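Local structure of cysteine hydrolase (3IRV) at residues I157-G160 against V161-Y165; L41-K44 against S45-D48. The protein is an isochorismatase-family cysteine hydrolase that probably cleaves its substrate with a cysteine nucleophile, though its natural substrate is not established. One frame throughout, in Å; residues are numbered along the deposited sequence.

Contact 1 (I157-G160 against V161-Y165). With PO4 (phosphate ion), chain C.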
loop_
_atom_site.group_PDB
_atom_site.type_symbol
_atom_site.label_atom_id
_atom_site.label_comp_id
_atom_site.label_asym_id
_atom_site.label_seq_id
_atom_site.Cartn_x
_atom_site.Cartn_y
_atom_site.Cartn_z
ATOM N N ILE A 157 -7.214 -1.665 0.618
ATOM C CA ILE A 157 -7.327 -2.157 -0.756
ATOM C C ILE A 157 -6.167 -3.080 -1.179
ATOM O O ILE A 157 -6.418 -4.193 -1.655
ATOM C CB ILE A 157 -7.453 -0.965 -1.718
ATOM C CG1 ILE A 157 -8.766 -0.223 -1.441
ATOM C CG2 ILE A 157 -7.380 -1.416 -3.189
ATOM C CD1 ILE A 157 -8.883 1.157 -2.173
ATOM N N ARG A 158 -4.914 -2.639 -0.998
ATOM C CA ARG A 158 -3.745 -3.487 -1.338
ATOM C C ARG A 158 -3.760 -4.792 -0.555
ATOM O O ARG A 158 -3.583 -5.870 -1.118
ATOM C CB ARG A 158 -2.461 -2.745 -1.004
ATOM C CG ARG A 158 -2.282 -1.500 -1.874
ATOM C CD ARG A 158 -1.079 -0.709 -1.438
ATOM N NE ARG A 158 -0.944 0.541 -2.192
ATOM C CZ ARG A 158 0.131 0.891 -2.898
ATOM N NH1 ARG A 158 1.184 0.095 -2.955
ATOM N NH2 ARG A 158 0.138 2.048 -3.565
ATOM N N ASP A 159 -4.036 -4.697 0.747
ATOM C CA ASP A 159 -4.076 -5.901 1.575
ATOM C C ASP A 159 -5.241 -6.840 1.226
ATOM O O ASP A 159 -5.117 -8.064 1.316
ATOM C CB ASP A 159 -4.063 -5.526 3.062
ATOM C CG ASP A 159 -2.762 -4.811 3.468
ATOM O OD1 ASP A 159 -1.831 -4.663 2.614
ATOM O OD2 ASP A 159 -2.645 -4.417 4.666
ATOM N N GLY A 160 -6.351 -6.252 0.774
ATOM C CA GLY A 160 -7.502 -7.025 0.354
ATOM C C GLY A 160 -7.188 -7.791 -0.926
ATOM O O GLY A 160 -7.419 -9.002 -0.992
ATOM N N VAL A 161 -6.659 -7.093 -1.945
ATOM C CA VAL A 161 -6.377 -7.801 -3.209
ATOM C C VAL A 161 -5.335 -8.915 -3.017
ATOM O O VAL A 161 -5.449 -9.995 -3.625
ATOM C CB VAL A 161 -6.025 -6.818 -4.387
ATOM C CG1 VAL A 161 -4.654 -6.161 -4.192
ATOM C CG2 VAL A 161 -6.099 -7.570 -5.721
ATOM N N HIS A 162 -4.367 -8.712 -2.109
ATOM C CA HIS A 162 -3.333 -9.744 -1.833
ATOM C C HIS A 162 -3.928 -10.992 -1.145
ATOM O O HIS A 162 -3.322 -12.071 -1.148
ATOM C CB HIS A 162 -2.200 -9.149 -0.997
ATOM C CG HIS A 162 -1.198 -8.387 -1.804
ATOM N ND1 HIS A 162 -1.426 -7.106 -2.261
ATOM C CD2 HIS A 162 0.010 -8.761 -2.308
ATOM C CE1 HIS A 162 -0.373 -6.694 -2.957
ATOM N NE2 HIS A 162 0.511 -7.682 -3.005
ATOM N N ARG A 163 -5.105 -10.829 -0.544
ATOM C CA ARG A 163 -5.865 -11.955 0.037
ATOM C C ARG A 163 -6.908 -12.505 -0.956
ATOM O O ARG A 163 -7.751 -13.343 -0.579
ATOM C CB ARG A 163 -6.570 -11.466 1.290
ATOM C CG ARG A 163 -5.623 -11.306 2.460
ATOM C CD ARG A 163 -6.249 -10.433 3.509
ATOM N NE ARG A 163 -5.468 -10.435 4.760
ATOM C CZ ARG A 163 -4.351 -9.723 4.922
ATOM N NH1 ARG A 163 -3.857 -8.996 3.903
ATOM N NH2 ARG A 163 -3.711 -9.755 6.086
ATOM N N GLU A 164 -6.842 -12.005 -2.209
ATOM C CA GLU A 164 -7.671 -12.451 -3.338
ATOM C C GLU A 164 -9.107 -11.866 -3.314
ATOM O O GLU A 164 -9.990 -12.327 -4.041
ATOM C CB GLU A 164 -7.666 -13.988 -3.513
ATOM C CG GLU A 164 -6.288 -14.559 -3.935
ATOM C CD GLU A 164 -5.764 -13.977 -5.257
ATOM O OE1 GLU A 164 -6.546 -13.876 -6.220
ATOM O OE2 GLU A 164 -4.567 -13.617 -5.345
ATOM N N TYR A 165 -9.327 -10.836 -2.481
ATOM C CA TYR A 165 -10.628 -10.175 -2.508
ATOM C C TYR A 165 -10.749 -9.374 -3.798
ATOM O O TYR A 165 -9.758 -8.840 -4.311
ATOM C CB TYR A 165 -10.799 -9.232 -1.312
ATOM C CG TYR A 165 -11.003 -9.952 0.006
ATOM C CD1 TYR A 165 -12.267 -10.425 0.371
ATOM C CD2 TYR A 165 -9.940 -10.175 0.870
ATOM C CE1 TYR A 165 -12.482 -11.112 1.578
ATOM C CE2 TYR A 165 -10.144 -10.824 2.089
ATOM C CZ TYR A 165 -11.410 -11.298 2.423
ATOM O OH TYR A 165 -11.611 -11.942 3.621
HETATM P P PO4 C . -0.323 -8.255 5.119
HETATM O O1 PO4 C . -1.168 -8.439 6.363
HETATM O O2 PO4 C . -1.243 -7.907 3.962
HETATM O O3 PO4 C . 0.660 -7.122 5.353
HETATM O O4 PO4 C . 0.463 -9.502 4.766
#

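Contact 2 (L41-K44 against S45-D48)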
loop_
_atom_site.group_PDB
_atom_site.type_symbol
_atom_site.label_atom_id
_atom_site.label_comp_id
_atom_site.label_asym_id
_atom_site.label_seq_id
_atom_site.Cartn_x
_atom_site.Cartn_y
_atom_site.Cartn_z
ATOM N N LEU A 41 -6.500 15.259 13.388
ATOM C CA LEU A 41 -6.042 14.730 12.108
ATOM C C LEU A 41 -7.038 15.074 10.989
ATOM O O LEU A 41 -7.174 14.332 10.024
ATOM C CB LEU A 41 -5.824 13.223 12.211
ATOM C CG LEU A 41 -4.807 12.731 13.250
ATOM C CD1 LEU A 41 -4.885 11.198 13.355
ATOM C CD2 LEU A 41 -3.381 13.186 12.905
ATOM N N TYR A 42 -7.660 16.245 11.124
ATOM C CA TYR A 42 -8.718 16.701 10.223
ATOM C C TYR A 42 -8.313 16.673 8.746
ATOM O O TYR A 42 -7.265 17.195 8.361
ATOM C CB TYR A 42 -9.116 18.129 10.601
ATOM C CG TYR A 42 -10.170 18.771 9.713
ATOM C CD1 TYR A 42 -11.392 18.132 9.454
ATOM C CD2 TYR A 42 -9.934 20.024 9.132
ATOM C CE1 TYR A 42 -12.365 18.743 8.677
ATOM C CE2 TYR A 42 -10.886 20.628 8.346
ATOM C CZ TYR A 42 -12.101 19.988 8.126
ATOM O OH TYR A 42 -13.060 20.586 7.341
ATOM N N VAL A 43 -9.168 16.043 7.940
ATOM C CA VAL A 43 -8.999 15.929 6.491
ATOM C C VAL A 43 -10.238 16.643 5.922
ATOM O O VAL A 43 -11.347 16.096 5.948
ATOM C CB VAL A 43 -9.011 14.433 6.058
ATOM C CG1 VAL A 43 -8.915 14.320 4.538
ATOM C CG2 VAL A 43 -7.866 13.664 6.736
ATOM N N LYS A 44 -10.060 17.865 5.424
ATOM C CA LYS A 44 -11.222 18.672 5.009
ATOM C C LYS A 44 -12.095 18.070 3.907
ATOM O O LYS A 44 -13.319 18.284 3.900
ATOM C CB LYS A 44 -10.817 20.112 4.655
ATOM C CG LYS A 44 -9.871 20.256 3.491
ATOM C CD LYS A 44 -9.645 21.759 3.225
ATOM C CE LYS A 44 -8.754 22.009 2.014
ATOM N NZ LYS A 44 -7.300 22.001 2.348
ATOM N N SER A 45 -11.500 17.268 3.011
ATOM C CA SER A 45 -12.282 16.652 1.924
ATOM C C SER A 45 -13.282 15.592 2.420
ATOM O O SER A 45 -14.164 15.166 1.676
ATOM C CB SER A 45 -11.332 16.046 0.896
ATOM O OG SER A 45 -10.550 15.026 1.509
ATOM N N THR A 46 -13.167 15.173 3.689
ATOM C CA THR A 46 -14.181 14.257 4.239
ATOM C C THR A 46 -15.593 14.848 4.165
ATOM O O THR A 46 -16.576 14.120 4.046
ATOM C CB THR A 46 -13.894 13.845 5.713
ATOM O OG1 THR A 46 -13.736 15.007 6.543
ATOM C CG2 THR A 46 -12.618 12.985 5.827
ATOM N N ALA A 47 -15.692 16.185 4.229
ATOM C CA ALA A 47 -17.018 16.824 4.207
ATOM C C ALA A 47 -17.810 16.399 2.971
ATOM O O ALA A 47 -19.025 16.171 3.043
ATOM C CB ALA A 47 -16.895 18.324 4.257
ATOM N N ASP A 48 -17.092 16.243 1.856
ATOM C CA ASP A 48 -17.701 15.929 0.556
ATOM C C ASP A 48 -18.075 14.465 0.339
ATOM O O ASP A 48 -18.773 14.133 -0.637
ATOM C CB ASP A 48 -16.778 16.393 -0.569
ATOM C CG ASP A 48 -16.555 17.893 -0.538
ATOM O OD1 ASP A 48 -17.520 18.634 -0.229
ATOM O OD2 ASP A 48 -15.414 18.316 -0.793
#

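Contact 1 (I157-G160 against V161-Y165)
R163 folds back along the last turn of helix 149-162, passes D159 O with CB, CG and CD and reaches it with NH1. Its CB lies against two carbonyls, 3.5 Å from G160 O and 3.7 Å from D159 O. CG turns anti to the carbonyl carbon (chi1 -75°), and the extended chain then carries CG and CD past D159 O toward the phosphate. At the tip R163 NH1 donates twice: to D159 O at 3.0 Å, which lies in the guanidinium plane while NH1 stands above the carbonyl plane, and to phosphate O2 at 2.8 Å; NH2 donates almost straight to phosphate O1. H162 bonds twice to the carbonyl of R158, one turn earlier in the helix. R158 O receives H162 N on one face of its plane and H162 ND1, at 2.7 Å, on the other, so ND1 acts as a donor and the ring is held edge-on. The far nitrogen, NE2, accepts from S123 N of the second subunit. A Schellman motif closes the helix: Y165 N binds G160 O, E164 N binds V161 O at 2.8 Å, and E164 takes the positive phi of 79°. D159 OD2 is bonded to S123 of its own chain. The phosphate, probably picked up from the crystallisation solution, also meets H126 from both subunits and R163 of the second subunit; the two guanidiniums and two H126 side chains make a site at the subunit interface that probably favours an anion.

Contact 2 (L41-K44 against S45-D48)
T46 grips V43 O twice, through its side chain and its backbone. T46 OG1 donates to V43 O at 2.7 Å, nearly in line with the C=O bond (C=O...OG1 angle 168°), whereas T46 N reaches the same oxygen at 3.0 Å from above the carbonyl plane. The hydroxyl gets there because chi1 of 54° sets OG1 between the backbone N and the carbonyl carbon. The same rotation brings the methyl CG2 of T46 to 3.9 Å from V43 CB, the two side chains crossing at about a right angle. V43 turns its CG1 anti to the backbone N (chi1 177°), which lays this methyl 3.5 Å from S45 OG. From K44 on the chain has helical phi/psi, and A47 N reaches K44 O at 3.2 Å: with T46 N to V43 O, these are successive i to i+3 turns in the loop between helices 32-35 and 50-62. S45 OG is hydrogen-bonded to A176 O. K44 CG lies 3.4 Å from S45 N; its chain runs extended to CE and bends at its last torsion, where NZ forms a salt bridge with D178. Over the Y42 ring, near its centre, sits K44 N, 3.9 Å above the plane.

Contacts 1 and 2 lie on opposite sides of the chain's centre, with their own centres 26 Å apart, and do not touch. Contact 1 is mostly buried and ends the helix of the beta-alpha-beta unit 141-147, 149-162, 166-170, where the second subunit packs against it. Contact 2 is partly exposed, belongs to a loop, and meets no other protein chain of the assembly. Strand 141-147 is common ground: it leads into helix 149-162, whose last turn carries contact 1, and its T147 touches V43 and T46. Both rely on side chains that return to backbone carbonyls, but contact 1 uses a histidine and an arginine beside a bound anion, contact 2 a small hydroxyl.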